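Local coordinates for beta-1,4-mannanase (PDB 1PMH), which hydrolyses beta-1,4-mannan, and is represented here by a carbohydrate-binding module that binds mannohexaose, at residues V85-S97 and V130-K142. Sequence-based numbering, arbitrary orientation. Where two conformers were deposited one is given.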
loop_
_atom_site.group_PDB
_atom_site.type_symbol
_atom_site.label_atom_id
_atom_site.label_comp_id
_atom_site.label_asym_id
_atom_site.label_seq_id
_atom_site.Cartn_x
_atom_site.Cartn_y
_atom_site.Cartn_z
ATOM N N VAL A 85 -3.341 4.901 10.132
ATOM C CA VAL A 85 -2.997 4.914 8.691
ATOM C C VAL A 85 -4.014 4.030 7.984
ATOM O O VAL A 85 -4.176 2.882 8.346
ATOM C CB VAL A 85 -1.561 4.410 8.434
ATOM C CG1 VAL A 85 -1.318 4.348 6.920
ATOM C CG2 VAL A 85 -0.563 5.376 9.115
ATOM N N GLU A 86 -4.687 4.610 7.011
ATOM C CA GLU A 86 -5.732 3.965 6.256
ATOM C C GLU A 86 -5.312 3.835 4.801
ATOM O O GLU A 86 -4.532 4.654 4.296
ATOM C CB GLU A 86 -6.994 4.831 6.326
ATOM C CG GLU A 86 -8.230 4.181 5.745
ATOM C CD GLU A 86 -9.459 4.982 6.071
ATOM O OE1 GLU A 86 -9.504 5.538 7.209
ATOM O OE2 GLU A 86 -10.395 4.975 5.234
ATOM N N PHE A 87 -5.787 2.828 4.093
ATOM C CA PHE A 87 -5.456 2.635 2.684
ATOM C C PHE A 87 -6.507 1.766 2.027
ATOM O O PHE A 87 -7.241 1.030 2.708
ATOM C CB PHE A 87 -4.072 1.990 2.547
ATOM C CG PHE A 87 -4.044 0.590 3.080
ATOM C CD1 PHE A 87 -4.382 -0.482 2.247
ATOM C CD2 PHE A 87 -3.827 0.351 4.424
ATOM C CE1 PHE A 87 -4.523 -1.738 2.755
ATOM C CE2 PHE A 87 -3.957 -0.954 4.930
ATOM C CZ PHE A 87 -4.283 -1.978 4.089
ATOM N N GLU A 88 -6.534 1.829 0.689
ATOM C CA GLU A 88 -7.307 0.916 -0.135
ATOM C C GLU A 88 -6.341 0.245 -1.102
ATOM O O GLU A 88 -5.514 0.897 -1.726
ATOM C CB GLU A 88 -8.395 1.676 -0.928
ATOM C CG GLU A 88 -9.430 2.367 -0.051
ATOM C CD GLU A 88 -10.508 3.113 -0.824
ATOM O OE1 GLU A 88 -11.268 2.429 -1.510
ATOM O OE2 GLU A 88 -10.635 4.352 -0.663
HETATM N N MSE A 89 -6.541 -1.051 -1.262
HETATM C CA MSE A 89 -5.727 -1.890 -2.134
HETATM C C MSE A 89 -6.642 -2.657 -3.054
HETATM O O MSE A 89 -7.663 -3.176 -2.608
HETATM C CB MSE A 89 -4.924 -2.806 -1.235
HETATM C CG MSE A 89 -4.026 -3.726 -1.932
HETATM SE SE MSE A 89 -3.184 -4.970 -0.676
HETATM C CE MSE A 89 -2.491 -3.876 0.402
ATOM N N PHE A 90 -6.272 -2.760 -4.334
ATOM C CA PHE A 90 -7.115 -3.341 -5.370
ATOM C C PHE A 90 -6.296 -4.366 -6.148
ATOM O O PHE A 90 -5.231 -4.024 -6.650
ATOM C CB PHE A 90 -7.633 -2.284 -6.373
ATOM C CG PHE A 90 -8.313 -1.099 -5.725
ATOM C CD1 PHE A 90 -7.596 -0.110 -5.116
ATOM C CD2 PHE A 90 -9.682 -0.988 -5.770
ATOM C CE1 PHE A 90 -8.209 0.942 -4.481
ATOM C CE2 PHE A 90 -10.313 0.076 -5.135
ATOM C CZ PHE A 90 -9.560 1.015 -4.486
ATOM N N ILE A 91 -6.845 -5.556 -6.343
ATOM C CA ILE A 91 -6.173 -6.570 -7.156
ATOM C C ILE A 91 -7.217 -7.104 -8.132
ATOM O O ILE A 91 -8.280 -7.536 -7.710
ATOM C CB ILE A 91 -5.597 -7.739 -6.325
ATOM C CG1 ILE A 91 -4.863 -7.252 -5.068
ATOM C CG2 ILE A 91 -4.690 -8.550 -7.218
ATOM C CD1 ILE A 91 -5.682 -7.204 -3.786
ATOM N N PRO A 92 -6.931 -7.111 -9.444
ATOM C CA PRO A 92 -7.882 -7.677 -10.433
ATOM C C PRO A 92 -8.336 -9.067 -9.970
ATOM O O PRO A 92 -7.533 -9.981 -9.811
ATOM C CB PRO A 92 -7.051 -7.738 -11.701
ATOM C CG PRO A 92 -6.064 -6.711 -11.559
ATOM C CD PRO A 92 -5.731 -6.586 -10.128
ATOM N N TYR A 93 -9.643 -9.255 -9.845
ATOM C CA TYR A 93 -10.209 -10.425 -9.234
ATOM C C TYR A 93 -10.002 -11.664 -10.038
ATOM O O TYR A 93 -9.593 -12.695 -9.499
ATOM C CB TYR A 93 -11.694 -10.226 -8.947
ATOM C CG TYR A 93 -12.341 -11.407 -8.278
ATOM C CD1 TYR A 93 -12.373 -11.540 -6.891
ATOM C CD2 TYR A 93 -12.866 -12.446 -9.044
ATOM C CE1 TYR A 93 -12.936 -12.650 -6.310
ATOM C CE2 TYR A 93 -13.425 -13.560 -8.454
ATOM C CZ TYR A 93 -13.442 -13.659 -7.083
ATOM O OH TYR A 93 -13.986 -14.771 -6.477
ATOM N N ASP A 94 -10.310 -11.610 -11.324
ATOM C CA ASP A 94 -10.302 -12.840 -12.118
ATOM C C ASP A 94 -8.900 -13.435 -12.180
ATOM O O ASP A 94 -8.704 -14.618 -11.915
ATOM C CB ASP A 94 -10.882 -12.585 -13.503
ATOM C CG ASP A 94 -12.382 -12.363 -13.463
ATOM O OD1 ASP A 94 -13.077 -12.754 -12.497
ATOM O OD2 ASP A 94 -12.950 -11.778 -14.405
ATOM N N GLU A 95 -7.921 -12.602 -12.513
ATOM C CA GLU A 95 -6.550 -13.082 -12.566
ATOM C C GLU A 95 -6.023 -13.502 -11.205
ATOM O O GLU A 95 -5.333 -14.507 -11.055
ATOM C CB GLU A 95 -5.655 -12.014 -13.174
ATOM C CG GLU A 95 -5.870 -11.813 -14.666
ATOM C CD GLU A 95 -5.699 -13.097 -15.463
ATOM O OE1 GLU A 95 -4.707 -13.814 -15.215
ATOM O OE2 GLU A 95 -6.565 -13.410 -16.312
ATOM N N PHE A 96 -6.368 -12.751 -10.168
ATOM C CA PHE A 96 -5.930 -13.121 -8.828
ATOM C C PHE A 96 -6.537 -14.439 -8.372
ATOM O O PHE A 96 -5.874 -15.293 -7.799
ATOM C CB PHE A 96 -6.218 -11.957 -7.857
ATOM C CG PHE A 96 -5.653 -12.083 -6.471
ATOM C CD1 PHE A 96 -4.459 -12.731 -6.217
ATOM C CD2 PHE A 96 -6.280 -11.468 -5.410
ATOM C CE1 PHE A 96 -3.977 -12.810 -4.924
ATOM C CE2 PHE A 96 -5.781 -11.499 -4.130
ATOM C CZ PHE A 96 -4.624 -12.178 -3.879
ATOM N N SER A 97 -7.812 -14.633 -8.675
ATOM C CA SER A 97 -8.496 -15.873 -8.330
ATOM C C SER A 97 -7.879 -17.092 -8.980
ATOM O O SER A 97 -7.791 -18.153 -8.364
ATOM C CB SER A 97 -9.985 -15.782 -8.693
ATOM O OG SER A 97 -10.213 -15.759 -10.095
ATOM N N VAL A 130 -15.496 -5.708 -5.908
ATOM C CA VAL A 130 -16.066 -4.472 -6.444
ATOM C C VAL A 130 -15.813 -4.415 -7.936
ATOM O O VAL A 130 -14.708 -4.716 -8.376
ATOM C CB VAL A 130 -15.428 -3.287 -5.689
ATOM C CG1 VAL A 130 -15.979 -1.960 -6.186
ATOM C CG2 VAL A 130 -15.739 -3.363 -4.198
ATOM N N LYS A 131 -16.751 -3.921 -8.721
ATOM C CA LYS A 131 -16.550 -3.709 -10.133
ATOM C C LYS A 131 -16.240 -2.231 -10.424
ATOM O O LYS A 131 -17.003 -1.358 -9.999
ATOM C CB LYS A 131 -17.766 -4.132 -10.982
ATOM C CG LYS A 131 -17.506 -4.220 -12.487
ATOM C CD LYS A 131 -18.664 -4.554 -13.408
ATOM C CE LYS A 131 -19.306 -5.888 -13.066
ATOM N NZ LYS A 131 -18.454 -7.074 -13.287
ATOM N N ILE A 132 -15.129 -1.994 -11.108
ATOM C CA ILE A 132 -14.641 -0.670 -11.493
ATOM C C ILE A 132 -14.259 -0.722 -12.960
ATOM O O ILE A 132 -13.492 -1.572 -13.352
ATOM C CB ILE A 132 -13.437 -0.293 -10.635
ATOM C CG1 ILE A 132 -13.760 -0.271 -9.142
ATOM C CG2 ILE A 132 -12.892 1.043 -11.181
ATOM C CD1 ILE A 132 -12.538 -0.138 -8.231
ATOM N N ASN A 133 -14.853 0.117 -13.796
ATOM C CA ASN A 133 -14.521 0.141 -15.239
ATOM C C ASN A 133 -14.589 -1.206 -15.905
ATOM O O ASN A 133 -13.701 -1.575 -16.696
ATOM C CB ASN A 133 -13.235 0.872 -15.548
ATOM C CG ASN A 133 -13.283 2.285 -15.074
ATOM O OD1 ASN A 133 -14.398 2.858 -15.213
ATOM N ND2 ASN A 133 -12.293 2.853 -14.535
ATOM N N GLY A 134 -15.663 -1.929 -15.689
ATOM C CA GLY A 134 -15.915 -3.164 -16.400
ATOM C C GLY A 134 -15.110 -4.316 -15.873
ATOM O O GLY A 134 -15.237 -5.369 -16.459
ATOM N N LYS A 135 -14.372 -4.171 -14.764
ATOM C CA LYS A 135 -13.543 -5.247 -14.276
ATOM C C LYS A 135 -13.777 -5.379 -12.783
ATOM O O LYS A 135 -13.883 -4.409 -12.058
ATOM C CB LYS A 135 -12.071 -4.904 -14.549
ATOM C CG LYS A 135 -11.068 -5.979 -14.282
ATOM C CD LYS A 135 -9.727 -5.701 -14.991
ATOM C CE LYS A 135 -9.185 -6.954 -15.674
ATOM N NZ LYS A 135 -9.335 -8.213 -14.861
ATOM N N ASP A 136 -13.793 -6.621 -12.321
ATOM C CA ASP A 136 -13.890 -6.903 -10.914
ATOM C C ASP A 136 -12.543 -6.837 -10.205
ATOM O O ASP A 136 -11.552 -7.302 -10.786
ATOM C CB ASP A 136 -14.552 -8.270 -10.678
ATOM C CG ASP A 136 -15.977 -8.325 -11.139
ATOM O OD1 ASP A 136 -16.701 -7.309 -11.032
ATOM O OD2 ASP A 136 -16.413 -9.365 -11.651
ATOM N N TYR A 137 -12.551 -6.365 -8.958
ATOM C CA TYR A 137 -11.376 -6.278 -8.131
ATOM C C TYR A 137 -11.648 -6.837 -6.749
ATOM O O TYR A 137 -12.720 -6.609 -6.176
ATOM C CB TYR A 137 -10.956 -4.822 -7.943
ATOM C CG TYR A 137 -10.454 -4.222 -9.239
ATOM C CD1 TYR A 137 -11.315 -3.646 -10.180
ATOM C CD2 TYR A 137 -9.119 -4.252 -9.569
ATOM C CE1 TYR A 137 -10.843 -3.157 -11.380
ATOM C CE2 TYR A 137 -8.618 -3.774 -10.767
ATOM C CZ TYR A 137 -9.502 -3.236 -11.704
ATOM O OH TYR A 137 -9.038 -2.768 -12.906
ATOM N N THR A 138 -10.640 -7.495 -6.187
ATOM C CA THR A 138 -10.544 -7.705 -4.740
ATOM C C THR A 138 -10.104 -6.403 -4.121
ATOM O O THR A 138 -9.088 -5.850 -4.550
ATOM C CB THR A 138 -9.459 -8.769 -4.492
ATOM O OG1 THR A 138 -9.782 -9.977 -5.174
ATOM C CG2 THR A 138 -9.222 -9.003 -3.026
ATOM N N VAL A 139 -10.871 -5.902 -3.148
ATOM C CA VAL A 139 -10.566 -4.638 -2.509
ATOM C C VAL A 139 -10.403 -4.835 -1.021
ATOM O O VAL A 139 -11.266 -5.382 -0.326
ATOM C CB VAL A 139 -11.687 -3.652 -2.783
ATOM C CG1 VAL A 139 -11.407 -2.310 -2.094
ATOM C CG2 VAL A 139 -11.885 -3.470 -4.302
ATOM N N ILE A 140 -9.264 -4.379 -0.521
ATOM C CA ILE A 140 -8.888 -4.396 0.896
ATOM C C ILE A 140 -8.833 -2.958 1.337
ATOM O O ILE A 140 -8.106 -2.154 0.787
ATOM C CB ILE A 140 -7.559 -5.102 1.099
ATOM C CG1 ILE A 140 -7.744 -6.566 0.707
ATOM C CG2 ILE A 140 -7.079 -4.985 2.553
ATOM C CD1 ILE A 140 -6.511 -7.356 0.652
ATOM N N HIS A 141 -9.632 -2.649 2.339
ATOM C CA HIS A 141 -9.723 -1.300 2.878
ATOM C C HIS A 141 -9.589 -1.423 4.380
ATOM O O HIS A 141 -10.481 -1.960 5.048
ATOM C CB HIS A 141 -11.071 -0.684 2.506
ATOM C CG HIS A 141 -11.245 0.734 2.928
ATOM N ND1 HIS A 141 -12.430 1.414 2.751
ATOM C CD2 HIS A 141 -10.375 1.631 3.439
ATOM C CE1 HIS A 141 -12.223 2.690 3.027
ATOM N NE2 HIS A 141 -11.062 2.806 3.636
ATOM N N LYS A 142 -8.479 -0.930 4.939
ATOM C CA LYS A 142 -8.186 -1.106 6.367
ATOM C C LYS A 142 -7.601 0.177 6.903
ATOM O O LYS A 142 -7.051 0.964 6.153
ATOM C CB LYS A 142 -7.122 -2.200 6.618
ATOM C CG LYS A 142 -7.466 -3.585 6.164
ATOM C CD LYS A 142 -8.411 -4.258 7.100
ATOM C CE LYS A 142 -8.538 -5.752 6.838
ATOM N NZ LYS A 142 -9.873 -6.256 7.308
HETATM O O HOH W 1 -11.208 -9.147 -12.754
HETATM O O HOH W 2 -13.567 -8.773 -14.304
HETATM O O HOH W 3 -15.681 -11.854 -11.645
#
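F87, M89 and I91 pair antiparallel with K142, I140 and T138 as neighbouring strands in one sheet of the jelly-roll beta-sandwich. On the face turned to the other sheet, the CB and CG of K142 lie alongside the F87 ring, CB 3.8 Å from F87 CZ, while I140 CG2 reaches F87 CE1; Y105 packs on M89, I140 and K142. On the opposite face the F90 ring crosses I132 at about a right angle; its CE2 meets I132 CD1 at 3.8 Å, and V139 CG2 lies 3.6 Å from F90 CD2. Farther along, E88 CG sits over one face of the H141 imidazole, 3.8 Å from its centroid. With its CG anti to the backbone N (chi1 -176°), H141 extends its ring to E86, where NE2 donates to OE2 over 2.8 Å. R181 and R179 form salt bridges with the same carboxylate; an alanine at E86 would probably leave both arginines without this counter-charge and let the imidazole turn. At the other end P92 occupies the N-cap position, right before the short helix 93-98, and Y93 N donates to D136 O. T138 is the bump in the hollow between I91, Y93 and F96: CG2 meets I91 CD1 at 4.0 Å, and OG1, bonded to A124 O, lies 3.5 Å from Y93 CD1 and 3.8 Å from F96 CD2, at that ring's edge.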